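Local coordinates for ABC-type transport auxiliary lipoprotein component domain-containing protein (Xanthomonas campestris pv. campestris, PDB 2IQI) that is of unknown function but probably serves as the auxiliary lipoprotein component of an ABC-type transport system, at residues 10-18 against 60-68; 24-32 against 171-182. All coordinates share one frame; numbering follows the deposited sequence.

Contact 1 (10-18 against 60-68); sequences ATIYAPTVR and YHGAGWAQP
Tyr-13 and Trp-65 sit side by side on a two-stranded parallel sheet, strand 11-13 against strand 63-65. Four backbone bonds zip the pair: Thr-11 N to Gly-62 O, Gly-64 N to Thr-11 O, Tyr-13 N to Gly-64 O at 2.8 Å, and Ala-66 N to Tyr-13 O at 3.0 Å. Thr-11 OG1 adds a weak bond to the same O of Gly-62, which has a positive phi.

The aromatic pair does not stack. Tyr-13 has CG beside its own backbone N (chi1 -63°), which tilts the ring back toward the N-terminal end of the strand and brings CE2 to 3.8 Å from Ala-63 CB; that methyl meets the phenol ring at its edge. Trp-65 has the matching first torsion (chi1 -64°), and its benzo corner CZ3 reaches Tyr-13 CB at 3.9 Å and Pro-15 CG at 3.9 Å, the proline and tryptophan side chains crossing at about a right angle. On the other face, Ile-12 drops its CG2 branch onto the backbone of Ala-66, 3.7 Å from Ala-66 N. Past the strand ends, Ala-14 CB meets Ala-66 CB.

The Tyr-13/Trp-65 face turns inward: Tyr-13 OH and Thr-155 OG1 of helix 155-185 share a hydrogen bond, Phe-162 of that helix meets Trp-65 edge-to-face, and Met-72 of helix 69-82 touches both Trp-65 and Pro-15.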
ATOM      1  N   ALA A  10     -16.100 -16.857 -10.697  1.00 47.70           N
ATOM      2  CA  ALA A  10     -15.386 -15.579 -10.309  1.00 47.72           C
ATOM      3  C   ALA A  10     -13.935 -15.621 -10.801  1.00 46.98           C
ATOM      4  O   ALA A  10     -13.196 -16.556 -10.472  1.00 47.39           O
ATOM      5  CB  ALA A  10     -15.427 -15.358  -8.778  1.00 47.23           C
ATOM      6  N   THR A  11     -13.532 -14.638 -11.599  1.00 45.18           N
ATOM      7  CA  THR A  11     -12.133 -14.508 -11.918  1.00 43.88           C
ATOM      8  C   THR A  11     -11.366 -14.003 -10.666  1.00 43.57           C
ATOM      9  O   THR A  11     -11.817 -13.079  -9.948  1.00 43.68           O
ATOM     10  CB  THR A  11     -11.952 -13.551 -13.066  1.00 43.99           C
ATOM     11  OG1 THR A  11     -12.976 -13.791 -14.029  1.00 43.69           O
ATOM     12  CG2 THR A  11     -10.584 -13.723 -13.722  1.00 43.38           C
ATOM     13  N   ILE A  12     -10.224 -14.621 -10.391  1.00 41.72           N
ATOM     14  CA  ILE A  12      -9.396 -14.167  -9.309  1.00 40.65           C
ATOM     15  C   ILE A  12      -8.140 -13.411  -9.841  1.00 40.74           C
ATOM     16  O   ILE A  12      -7.279 -13.987 -10.522  1.00 40.05           O
ATOM     17  CB  ILE A  12      -9.044 -15.363  -8.381  1.00 40.88           C
ATOM     18  CG1 ILE A  12     -10.327 -16.017  -7.834  1.00 41.85           C
ATOM     19  CG2 ILE A  12      -8.025 -14.997  -7.281  1.00 38.71           C
ATOM     20  CD1 ILE A  12     -11.273 -15.089  -7.027  1.00 45.04           C
ATOM     21  N   TYR A  13      -8.041 -12.119  -9.513  1.00 39.98           N
ATOM     22  CA  TYR A  13      -6.841 -11.326  -9.818  1.00 38.84           C
ATOM     23  C   TYR A  13      -5.741 -11.411  -8.756  1.00 38.65           C
ATOM     24  O   TYR A  13      -6.008 -11.422  -7.557  1.00 38.01           O
ATOM     25  CB  TYR A  13      -7.235  -9.870 -10.112  1.00 38.07           C
ATOM     26  CG  TYR A  13      -8.112  -9.814 -11.332  1.00 37.36           C
ATOM     27  CD1 TYR A  13      -7.572 -10.028 -12.602  1.00 37.41           C
ATOM     28  CD2 TYR A  13      -9.481  -9.616 -11.223  1.00 37.90           C
ATOM     29  CE1 TYR A  13      -8.366  -9.999 -13.746  1.00 38.13           C
ATOM     30  CE2 TYR A  13     -10.314  -9.598 -12.380  1.00 38.26           C
ATOM     31  CZ  TYR A  13      -9.734  -9.780 -13.630  1.00 37.74           C
ATOM     32  OH  TYR A  13     -10.506  -9.806 -14.749  1.00 36.49           O
ATOM     33  N   ALA A  14      -4.497 -11.497  -9.215  1.00 39.26           N
ATOM     34  CA  ALA A  14      -3.362 -11.487  -8.316  1.00 39.82           C
ATOM     35  C   ALA A  14      -2.250 -10.683  -8.929  1.00 40.60           C
ATOM     36  O   ALA A  14      -1.492 -11.188  -9.784  1.00 41.35           O
ATOM     37  CB  ALA A  14      -2.889 -12.884  -8.007  1.00 39.80           C
ATOM     38  N   PRO A  15      -2.153  -9.412  -8.524  1.00 40.26           N
ATOM     39  CA  PRO A  15      -1.048  -8.597  -8.959  1.00 40.51           C
ATOM     40  C   PRO A  15       0.280  -9.059  -8.393  1.00 40.56           C
ATOM     41  O   PRO A  15       0.348  -9.706  -7.350  1.00 40.23           O
ATOM     42  CB  PRO A  15      -1.410  -7.202  -8.442  1.00 40.89           C
ATOM     43  CG  PRO A  15      -2.885  -7.250  -8.258  1.00 40.79           C
ATOM     44  CD  PRO A  15      -3.102  -8.641  -7.727  1.00 40.32           C
ATOM     45  N   THR A  16       1.323  -8.698  -9.120  1.00 40.84           N
ATOM     46  CA  THR A  16       2.690  -9.028  -8.812  1.00 40.54           C
ATOM     47  C   THR A  16       3.380  -7.707  -8.643  1.00 40.14           C
ATOM     48  O   THR A  16       3.407  -6.894  -9.573  1.00 41.59           O
ATOM     49  CB  THR A  16       3.299  -9.773  -9.971  1.00 40.22           C
ATOM     50  OG1 THR A  16       2.555 -10.971 -10.126  1.00 40.12           O
ATOM     51  CG2 THR A  16       4.757 -10.132  -9.689  1.00 41.58           C
ATOM     52  N   VAL A  17       3.882  -7.484  -7.441  1.00 39.00           N
ATOM     53  CA  VAL A  17       4.491  -6.246  -7.068  1.00 37.88           C
ATOM     54  C   VAL A  17       5.914  -6.545  -6.690  1.00 38.53           C
ATOM     55  O   VAL A  17       6.185  -7.071  -5.623  1.00 37.84           O
ATOM     56  CB  VAL A  17       3.771  -5.586  -5.869  1.00 37.38           C
ATOM     57  CG1 VAL A  17       4.623  -4.480  -5.277  1.00 35.27           C
ATOM     58  CG2 VAL A  17       2.424  -5.063  -6.280  1.00 35.59           C
ATOM     59  N   ARG A  18       6.816  -6.171  -7.590  1.00 40.09           N
ATOM     60  CA  ARG A  18       8.258  -6.126  -7.345  1.00 41.30           C
ATOM     61  C   ARG A  18       8.722  -4.661  -7.223  1.00 41.00           C
ATOM     62  O   ARG A  18       8.546  -3.866  -8.137  1.00 40.91           O
ATOM     63  CB  ARG A  18       8.987  -6.903  -8.458  1.00 41.45           C
ATOM     64  CG  ARG A  18       8.274  -8.228  -8.746  1.00 45.91           C
ATOM     65  CD  ARG A  18       9.152  -9.334  -9.293  1.00 53.06           C
ATOM     66  NE  ARG A  18       8.501 -10.641  -9.153  1.00 58.23           N
ATOM     67  CZ  ARG A  18       8.537 -11.417  -8.058  1.00 61.01           C
ATOM     68  NH1 ARG A  18       9.177 -11.050  -6.949  1.00 61.10           N
ATOM     69  NH2 ARG A  18       7.905 -12.584  -8.068  1.00 63.33           N
ATOM     70  N   TYR A  60     -17.122  -5.087  -8.294  1.00 46.97           N
ATOM     71  CA  TYR A  60     -17.219  -5.714  -9.613  1.00 48.31           C
ATOM     72  C   TYR A  60     -17.843  -7.091  -9.403  1.00 50.08           C
ATOM     73  O   TYR A  60     -17.466  -7.811  -8.471  1.00 50.23           O
ATOM     74  CB  TYR A  60     -15.860  -5.840 -10.302  1.00 46.99           C
ATOM     75  CG  TYR A  60     -15.329  -4.542 -10.852  1.00 46.10           C
ATOM     76  CD1 TYR A  60     -15.897  -3.951 -11.979  1.00 45.71           C
ATOM     77  CD2 TYR A  60     -14.251  -3.907 -10.252  1.00 44.26           C
ATOM     78  CE1 TYR A  60     -15.389  -2.745 -12.488  1.00 46.01           C
ATOM     79  CE2 TYR A  60     -13.747  -2.718 -10.749  1.00 44.10           C
ATOM     80  CZ  TYR A  60     -14.311  -2.137 -11.855  1.00 44.16           C
ATOM     81  OH  TYR A  60     -13.804  -0.958 -12.326  1.00 42.75           O
ATOM     82  N   HIS A  61     -18.821  -7.458 -10.219  1.00 52.19           N
ATOM     83  CA  HIS A  61     -19.340  -8.814 -10.085  1.00 54.41           C
ATOM     84  C   HIS A  61     -18.492  -9.830 -10.856  1.00 53.74           C
ATOM     85  O   HIS A  61     -17.979  -9.535 -11.931  1.00 53.32           O
ATOM     86  CB  HIS A  61     -20.850  -8.886 -10.359  1.00 55.48           C
ATOM     87  CG  HIS A  61     -21.675  -8.374  -9.213  1.00 61.67           C
ATOM     88  ND1 HIS A  61     -22.114  -7.063  -9.130  1.00 66.51           N
ATOM     89  CD2 HIS A  61     -22.088  -8.979  -8.068  1.00 66.36           C
ATOM     90  CE1 HIS A  61     -22.789  -6.892  -8.003  1.00 68.34           C
ATOM     91  NE2 HIS A  61     -22.782  -8.038  -7.338  1.00 69.47           N
ATOM     92  N   GLY A  62     -18.283 -10.992 -10.255  1.00 53.44           N
ATOM     93  CA  GLY A  62     -17.496 -12.042 -10.911  1.00 53.98           C
ATOM     94  C   GLY A  62     -16.007 -11.753 -11.041  1.00 53.73           C
ATOM     95  O   GLY A  62     -15.311 -12.328 -11.900  1.00 54.51           O
ATOM     96  N   ALA A  63     -15.525 -10.850 -10.190  1.00 52.75           N
ATOM     97  CA  ALA A  63     -14.105 -10.568 -10.047  1.00 51.41           C
ATOM     98  C   ALA A  63     -13.777 -10.453  -8.557  1.00 50.40           C
ATOM     99  O   ALA A  63     -14.601  -9.976  -7.777  1.00 50.56           O
ATOM    100  CB  ALA A  63     -13.755  -9.302 -10.779  1.00 51.29           C
ATOM    101  N   GLY A  64     -12.594 -10.910  -8.154  1.00 49.04           N
ATOM    102  CA  GLY A  64     -12.123 -10.681  -6.784  1.00 47.00           C
ATOM    103  C   GLY A  64     -10.614 -10.737  -6.714  1.00 45.91           C
ATOM    104  O   GLY A  64      -9.954 -11.100  -7.695  1.00 45.62           O
ATOM    105  N   TRP A  65     -10.081 -10.406  -5.539  1.00 45.03           N
ATOM    106  CA  TRP A  65      -8.639 -10.446  -5.234  1.00 43.88           C
ATOM    107  C   TRP A  65      -8.201 -11.788  -4.558  1.00 44.30           C
ATOM    108  O   TRP A  65      -8.897 -12.276  -3.674  1.00 44.80           O
ATOM    109  CB  TRP A  65      -8.310  -9.333  -4.245  1.00 42.39           C
ATOM    110  CG  TRP A  65      -8.486  -7.904  -4.665  1.00 41.36           C
ATOM    111  CD1 TRP A  65      -9.200  -6.950  -4.002  1.00 39.94           C
ATOM    112  CD2 TRP A  65      -7.918  -7.253  -5.807  1.00 39.97           C
ATOM    113  NE1 TRP A  65      -9.120  -5.748  -4.661  1.00 39.36           N
ATOM    114  CE2 TRP A  65      -8.343  -5.910  -5.777  1.00 39.22           C
ATOM    115  CE3 TRP A  65      -7.114  -7.680  -6.871  1.00 40.78           C
ATOM    116  CZ2 TRP A  65      -7.990  -4.994  -6.761  1.00 39.18           C
ATOM    117  CZ3 TRP A  65      -6.749  -6.766  -7.838  1.00 40.06           C
ATOM    118  CH2 TRP A  65      -7.188  -5.438  -7.776  1.00 40.07           C
ATOM    119  N   ALA A  66      -7.043 -12.343  -4.933  1.00 43.90           N
ATOM    120  CA  ALA A  66      -6.454 -13.506  -4.248  1.00 44.03           C
ATOM    121  C   ALA A  66      -6.336 -13.370  -2.713  1.00 44.76           C
ATOM    122  O   ALA A  66      -6.497 -14.341  -1.966  1.00 45.66           O
ATOM    123  CB  ALA A  66      -5.085 -13.805  -4.828  1.00 43.40           C
ATOM    124  N   GLN A  67      -6.014 -12.166  -2.248  1.00 44.74           N
ATOM    125  CA  GLN A  67      -5.913 -11.865  -0.823  1.00 43.90           C
ATOM    126  C   GLN A  67      -6.817 -10.674  -0.599  1.00 42.78           C
ATOM    127  O   GLN A  67      -7.046  -9.941  -1.538  1.00 42.50           O
ATOM    128  CB  GLN A  67      -4.503 -11.388  -0.471  1.00 43.90           C
ATOM    129  CG  GLN A  67      -3.468 -12.421  -0.355  1.00 45.36           C
ATOM    130  CD  GLN A  67      -2.087 -11.812  -0.295  1.00 47.45           C
ATOM    131  OE1 GLN A  67      -1.647 -11.143  -1.235  1.00 46.44           O
ATOM    132  NE2 GLN A  67      -1.382 -12.056   0.804  1.00 48.35           N
ATOM    133  N   PRO A  68      -7.258 -10.428   0.657  1.00 41.87           N
ATOM    134  CA  PRO A  68      -7.859  -9.125   0.934  1.00 40.83           C
ATOM    135  C   PRO A  68      -6.853  -8.006   0.719  1.00 40.69           C
ATOM    136  O   PRO A  68      -5.638  -8.235   0.772  1.00 40.48           O
ATOM    137  CB  PRO A  68      -8.227  -9.211   2.409  1.00 41.00           C
ATOM    138  CG  PRO A  68      -8.180 -10.651   2.754  1.00 41.45           C
ATOM    139  CD  PRO A  68      -7.202 -11.290   1.858  1.00 41.15           C
TER

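Contact 2 (24-32 against 171-182); sequences AWPQVSWQL and TELVGWTLITGQ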
ATOM      1  N   ALA A  24      19.280   5.889  -3.520  1.00 46.24           N
ATOM      2  CA  ALA A  24      19.416   6.926  -2.520  1.00 45.86           C
ATOM      3  C   ALA A  24      18.751   6.624  -1.181  1.00 45.45           C
ATOM      4  O   ALA A  24      18.675   7.516  -0.301  1.00 45.91           O
ATOM      5  CB  ALA A  24      18.935   8.252  -3.080  1.00 46.57           C
ATOM      6  N   TRP A  25      18.241   5.407  -1.014  1.00 44.34           N
ATOM      7  CA  TRP A  25      17.672   5.057   0.266  1.00 43.98           C
ATOM      8  C   TRP A  25      18.827   4.727   1.197  1.00 44.46           C
ATOM      9  O   TRP A  25      19.714   3.942   0.825  1.00 44.18           O
ATOM     10  CB  TRP A  25      16.731   3.857   0.174  1.00 43.46           C
ATOM     11  CG  TRP A  25      15.439   4.077  -0.607  1.00 43.77           C
ATOM     12  CD1 TRP A  25      14.853   5.269  -0.926  1.00 42.51           C
ATOM     13  CD2 TRP A  25      14.558   3.060  -1.114  1.00 43.33           C
ATOM     14  NE1 TRP A  25      13.696   5.061  -1.614  1.00 41.72           N
ATOM     15  CE2 TRP A  25      13.484   3.717  -1.746  1.00 41.52           C
ATOM     16  CE3 TRP A  25      14.572   1.658  -1.087  1.00 41.94           C
ATOM     17  CZ2 TRP A  25      12.448   3.028  -2.376  1.00 41.53           C
ATOM     18  CZ3 TRP A  25      13.530   0.971  -1.717  1.00 42.74           C
ATOM     19  CH2 TRP A  25      12.491   1.660  -2.357  1.00 42.04           C
ATOM     20  N   PRO A  26      18.806   5.276   2.430  1.00 44.39           N
ATOM     21  CA  PRO A  26      19.841   4.907   3.383  1.00 44.52           C
ATOM     22  C   PRO A  26      19.796   3.407   3.643  1.00 45.48           C
ATOM     23  O   PRO A  26      18.692   2.798   3.690  1.00 45.10           O
ATOM     24  CB  PRO A  26      19.436   5.653   4.659  1.00 43.87           C
ATOM     25  CG  PRO A  26      18.002   5.904   4.504  1.00 43.75           C
ATOM     26  CD  PRO A  26      17.804   6.154   3.040  1.00 43.93           C
ATOM     27  N   GLN A  27      20.995   2.825   3.756  1.00 46.70           N
ATOM     28  CA  GLN A  27      21.191   1.502   4.330  1.00 47.88           C
ATOM     29  C   GLN A  27      21.175   1.664   5.834  1.00 47.60           C
ATOM     30  O   GLN A  27      22.000   2.388   6.368  1.00 48.04           O
ATOM     31  CB  GLN A  27      22.514   0.924   3.880  1.00 48.15           C
ATOM     32  CG  GLN A  27      22.636  -0.544   4.218  1.00 53.22           C
ATOM     33  CD  GLN A  27      23.446  -1.313   3.190  1.00 59.01           C
ATOM     34  OE1 GLN A  27      24.518  -0.861   2.746  1.00 61.04           O
ATOM     35  NE2 GLN A  27      22.936  -2.486   2.797  1.00 58.92           N
ATOM     36  N   VAL A  28      20.224   1.031   6.514  1.00 47.64           N
ATOM     37  CA  VAL A  28      20.042   1.270   7.939  1.00 47.96           C
ATOM     38  C   VAL A  28      20.454   0.062   8.779  1.00 48.44           C
ATOM     39  O   VAL A  28      20.884  -0.957   8.241  1.00 49.14           O
ATOM     40  CB  VAL A  28      18.593   1.692   8.312  1.00 47.97           C
ATOM     41  CG1 VAL A  28      18.139   2.917   7.499  1.00 47.32           C
ATOM     42  CG2 VAL A  28      17.646   0.530   8.166  1.00 46.79           C
ATOM     43  N   SER A  29      20.330   0.178  10.098  1.00 48.48           N
ATOM     44  CA  SER A  29      20.572  -0.968  10.976  1.00 48.49           C
ATOM     45  C   SER A  29      19.587  -1.045  12.168  1.00 48.46           C
ATOM     46  O   SER A  29      19.743  -1.911  13.042  1.00 47.50           O
ATOM     47  CB  SER A  29      22.000  -0.948  11.486  1.00 48.39           C
ATOM     48  OG  SER A  29      22.069  -0.018  12.543  1.00 49.72           O
ATOM     49  N   TRP A  30      18.597  -0.136  12.210  1.00 48.32           N
ATOM     50  CA  TRP A  30      17.462  -0.316  13.114  1.00 48.24           C
ATOM     51  C   TRP A  30      16.524  -1.418  12.547  1.00 48.61           C
ATOM     52  O   TRP A  30      16.787  -2.002  11.459  1.00 47.97           O
ATOM     53  CB  TRP A  30      16.744   1.003  13.420  1.00 48.55           C
ATOM     54  CG  TRP A  30      16.564   1.875  12.225  1.00 49.47           C
ATOM     55  CD1 TRP A  30      17.410   2.827  11.787  1.00 50.21           C
ATOM     56  CD2 TRP A  30      15.469   1.855  11.302  1.00 50.64           C
ATOM     57  NE1 TRP A  30      16.919   3.418  10.654  1.00 49.85           N
ATOM     58  CE2 TRP A  30      15.731   2.831  10.328  1.00 50.22           C
ATOM     59  CE3 TRP A  30      14.290   1.097  11.199  1.00 51.30           C
ATOM     60  CZ2 TRP A  30      14.846   3.096   9.262  1.00 50.71           C
ATOM     61  CZ3 TRP A  30      13.409   1.357  10.126  1.00 50.48           C
ATOM     62  CH2 TRP A  30      13.694   2.354   9.183  1.00 49.63           C
ATOM     63  N   GLN A  31      15.467  -1.735  13.299  1.00 48.08           N
ATOM     64  CA  GLN A  31      14.679  -2.907  13.017  1.00 47.68           C
ATOM     65  C   GLN A  31      13.257  -2.488  12.921  1.00 46.90           C
ATOM     66  O   GLN A  31      12.817  -1.646  13.724  1.00 46.83           O
ATOM     67  CB  GLN A  31      14.843  -3.945  14.105  1.00 48.12           C
ATOM     68  CG  GLN A  31      16.257  -4.509  14.171  1.00 52.34           C
ATOM     69  CD  GLN A  31      16.347  -5.850  14.907  1.00 57.49           C
ATOM     70  OE1 GLN A  31      17.320  -6.604  14.706  1.00 60.62           O
ATOM     71  NE2 GLN A  31      15.325  -6.167  15.742  1.00 54.89           N
ATOM     72  N   LEU A  32      12.548  -3.071  11.938  1.00 45.25           N
ATOM     73  CA  LEU A  32      11.234  -2.610  11.565  1.00 43.79           C
ATOM     74  C   LEU A  32      10.160  -3.656  11.747  1.00 43.90           C
ATOM     75  O   LEU A  32      10.247  -4.788  11.245  1.00 43.49           O
ATOM     76  CB  LEU A  32      11.223  -2.072  10.122  1.00 43.80           C
ATOM     77  CG  LEU A  32       9.934  -1.418   9.566  1.00 43.20           C
ATOM     78  CD1 LEU A  32       9.486  -0.193  10.362  1.00 42.30           C
ATOM     79  CD2 LEU A  32      10.088  -1.055   8.107  1.00 42.55           C
ATOM     80  N   THR A 171       6.399   1.800  -3.188  1.00 35.58           N
ATOM     81  CA  THR A 171       7.718   2.410  -3.424  1.00 36.05           C
ATOM     82  C   THR A 171       7.837   3.706  -2.602  1.00 36.92           C
ATOM     83  O   THR A 171       8.915   4.060  -2.080  1.00 37.50           O
ATOM     84  CB  THR A 171       7.950   2.699  -4.926  1.00 35.42           C
ATOM     85  OG1 THR A 171       7.936   1.469  -5.651  1.00 35.66           O
ATOM     86  CG2 THR A 171       9.255   3.309  -5.137  1.00 34.53           C
ATOM     87  N   GLU A 172       6.730   4.426  -2.499  1.00 36.73           N
ATOM     88  CA  GLU A 172       6.755   5.674  -1.772  1.00 37.42           C
ATOM     89  C   GLU A 172       6.816   5.384  -0.270  1.00 36.19           C
ATOM     90  O   GLU A 172       7.382   6.160   0.487  1.00 35.96           O
ATOM     91  CB  GLU A 172       5.552   6.552  -2.157  1.00 37.26           C
ATOM     92  CG  GLU A 172       5.661   7.223  -3.536  1.00 38.44           C
ATOM     93  CD  GLU A 172       4.357   7.980  -4.004  1.00 40.98           C
ATOM     94  OE1 GLU A 172       3.509   8.450  -3.163  1.00 42.54           O
ATOM     95  OE2 GLU A 172       4.203   8.123  -5.257  1.00 46.55           O
ATOM     96  N   LEU A 173       6.245   4.265   0.150  1.00 35.31           N
ATOM     97  CA  LEU A 173       6.189   3.952   1.572  1.00 35.40           C
ATOM     98  C   LEU A 173       7.545   3.528   2.093  1.00 34.49           C
ATOM     99  O   LEU A 173       8.042   4.041   3.086  1.00 33.98           O
ATOM    100  CB  LEU A 173       5.214   2.818   1.827  1.00 35.66           C
ATOM    101  CG  LEU A 173       3.785   3.236   2.062  1.00 36.71           C
ATOM    102  CD1 LEU A 173       2.804   2.038   1.949  1.00 34.72           C
ATOM    103  CD2 LEU A 173       3.837   3.819   3.458  1.00 39.39           C
ATOM    104  N   VAL A 174       8.120   2.568   1.397  1.00 33.62           N
ATOM    105  CA  VAL A 174       9.376   2.027   1.747  1.00 33.42           C
ATOM    106  C   VAL A 174      10.422   3.131   1.890  1.00 33.82           C
ATOM    107  O   VAL A 174      11.196   3.142   2.866  1.00 33.44           O
ATOM    108  CB  VAL A 174       9.766   0.976   0.732  1.00 33.35           C
ATOM    109  CG1 VAL A 174      11.253   0.679   0.797  1.00 35.25           C
ATOM    110  CG2 VAL A 174       8.978  -0.291   1.002  1.00 32.67           C
ATOM    111  N   GLY A 175      10.430   4.068   0.941  1.00 33.79           N
ATOM    112  CA  GLY A 175      11.481   5.053   0.847  1.00 33.77           C
ATOM    113  C   GLY A 175      11.269   6.045   1.941  1.00 34.82           C
ATOM    114  O   GLY A 175      12.213   6.581   2.495  1.00 36.25           O
ATOM    115  N   TRP A 176      10.021   6.283   2.295  1.00 35.30           N
ATOM    116  CA  TRP A 176       9.741   7.296   3.304  1.00 35.63           C
ATOM    117  C   TRP A 176       9.990   6.722   4.669  1.00 36.61           C
ATOM    118  O   TRP A 176      10.292   7.464   5.589  1.00 37.26           O
ATOM    119  CB  TRP A 176       8.312   7.764   3.175  1.00 35.32           C
ATOM    120  CG  TRP A 176       7.844   8.616   4.221  1.00 34.98           C
ATOM    121  CD1 TRP A 176       7.950   9.979   4.282  1.00 36.11           C
ATOM    122  CD2 TRP A 176       7.120   8.209   5.379  1.00 36.23           C
ATOM    123  NE1 TRP A 176       7.350  10.444   5.436  1.00 37.21           N
ATOM    124  CE2 TRP A 176       6.845   9.372   6.130  1.00 36.68           C
ATOM    125  CE3 TRP A 176       6.704   6.967   5.882  1.00 36.75           C
ATOM    126  CZ2 TRP A 176       6.153   9.325   7.345  1.00 36.60           C
ATOM    127  CZ3 TRP A 176       6.014   6.928   7.106  1.00 35.95           C
ATOM    128  CH2 TRP A 176       5.743   8.093   7.810  1.00 34.90           C
ATOM    129  N   THR A 177       9.836   5.407   4.801  1.00 37.40           N
ATOM    130  CA  THR A 177      10.048   4.722   6.066  1.00 38.56           C
ATOM    131  C   THR A 177      11.529   4.666   6.393  1.00 38.61           C
ATOM    132  O   THR A 177      11.929   4.955   7.511  1.00 39.27           O
ATOM    133  CB  THR A 177       9.497   3.289   6.035  1.00 38.88           C
ATOM    134  OG1 THR A 177       8.116   3.356   5.705  1.00 39.16           O
ATOM    135  CG2 THR A 177       9.640   2.614   7.416  1.00 39.22           C
ATOM    136  N   LEU A 178      12.333   4.299   5.404  1.00 38.51           N
ATOM    137  CA  LEU A 178      13.767   4.269   5.565  1.00 38.20           C
ATOM    138  C   LEU A 178      14.325   5.640   5.836  1.00 39.17           C
ATOM    139  O   LEU A 178      15.170   5.772   6.699  1.00 40.49           O
ATOM    140  CB  LEU A 178      14.449   3.700   4.341  1.00 37.15           C
ATOM    141  CG  LEU A 178      14.054   2.277   4.032  1.00 36.33           C
ATOM    142  CD1 LEU A 178      14.790   1.928   2.813  1.00 34.03           C
ATOM    143  CD2 LEU A 178      14.370   1.306   5.206  1.00 34.36           C
ATOM    144  N   ILE A 179      13.903   6.653   5.082  1.00 39.83           N
ATOM    145  CA  ILE A 179      14.490   7.989   5.246  1.00 39.41           C
ATOM    146  C   ILE A 179      14.032   8.597   6.574  1.00 40.99           C
ATOM    147  O   ILE A 179      14.873   9.053   7.369  1.00 41.71           O
ATOM    148  CB  ILE A 179      14.213   8.894   4.023  1.00 38.97           C
ATOM    149  CG1 ILE A 179      15.083   8.415   2.869  1.00 36.30           C
ATOM    150  CG2 ILE A 179      14.445  10.381   4.326  1.00 35.34           C
ATOM    151  CD1 ILE A 179      14.694   8.982   1.551  1.00 33.00           C
ATOM    152  N   THR A 180      12.727   8.570   6.837  1.00 41.35           N
ATOM    153  CA  THR A 180      12.223   9.136   8.072  1.00 42.76           C
ATOM    154  C   THR A 180      12.806   8.389   9.286  1.00 44.22           C
ATOM    155  O   THR A 180      13.273   9.010  10.243  1.00 44.74           O
ATOM    156  CB  THR A 180      10.685   9.125   8.137  1.00 42.79           C
ATOM    157  OG1 THR A 180      10.126   9.683   6.930  1.00 41.61           O
ATOM    158  CG2 THR A 180      10.227   9.923   9.320  1.00 41.88           C
ATOM    159  N   GLY A 181      12.822   7.064   9.219  1.00 44.75           N
ATOM    160  CA  GLY A 181      13.385   6.276  10.282  1.00 45.81           C
ATOM    161  C   GLY A 181      14.798   6.696  10.589  1.00 46.81           C
ATOM    162  O   GLY A 181      15.142   6.947  11.741  1.00 46.87           O
ATOM    163  N   GLN A 182      15.602   6.772   9.543  1.00 47.96           N
ATOM    164  CA  GLN A 182      17.004   7.103   9.635  1.00 49.88           C
ATOM    165  C   GLN A 182      17.266   8.534  10.144  1.00 51.60           C
ATOM    166  O   GLN A 182      18.223   8.766  10.867  1.00 52.57           O
ATOM    167  CB  GLN A 182      17.658   6.881   8.277  1.00 49.79           C
ATOM    168  CG  GLN A 182      19.185   7.002   8.236  1.00 50.78           C
ATOM    169  CD  GLN A 182      19.915   6.039   9.180  1.00 51.55           C
ATOM    170  OE1 GLN A 182      19.312   5.241   9.922  1.00 49.83           O
ATOM    171  NE2 GLN A 182      21.227   6.117   9.148  1.00 51.79           N
TER
HETATM  172  O   HOH W   1      21.009   3.482  10.722  1.00 46.50           O
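Trp-25 lays one face of its indole over the helix backbone at Gly-175, whose CA lies 3.3 Å from Trp-25 NE1 and makes a CH-pi contact with the five-membered ring. Val-174 CG1 does the same for the six-membered ring, 3.8 Å from its centroid. Gly-175 puts no side chain between the helix backbone and the indole. Leu-178 CD1 packs on Trp-25 CB, and Pro-26 fits next to it, CD against Ile-179 CG1 at 3.5 Å and CB alongside Gln-182 CG.

Trp-30 comes in nearer the C-terminal end of segment 171-182, within helix 155-185, with CG held between its backbone N and carbonyl carbon (chi1 42°). Its CZ2 reaches CA of Gly-181, again a residue without a side chain, at 3.6 Å, and Leu-32 CD2 touches Thr-177 CG2 one turn back.

Gln-182, bent at chi2, offers OE1 to Trp-30 NE1 at 3.1 Å, in the indole plane and in the amide's carbonyl plane, though the N-H angle is only 142°. A water donates to Gln-182 OE1 at 2.6 Å. Two donors thus grip one amide oxygen and help fix the turn of the Gln-182 amide, so a largely apolar contact carries one direct hydrogen bond, which satisfies the indole N-H, beside a water that also weakly accepts from Ser-29 N.

The two contacts lie on opposite sides of the chain's centre, their own centres about 29 Å apart and their nearest atoms about 6 Å apart without touching. Along the chain they interleave: 10-18, 24-32, 60-68, then 171-182. Strand 11-13 is followed directly by strand 31-34, so the N-terminal portion of the chain contributes to both contacts. Helix 155-185 joins them, since Thr-155 and Phe-162 near its start meet contact 1 while its later turns form half of contact 2. Helix 69-82 is also shared, through Met-72 at contact 1 and Phe-81 at contact 2. The small parallel sheet is separate from the large mixed sheet to which strand 31-34 belongs; the two helices link both regions.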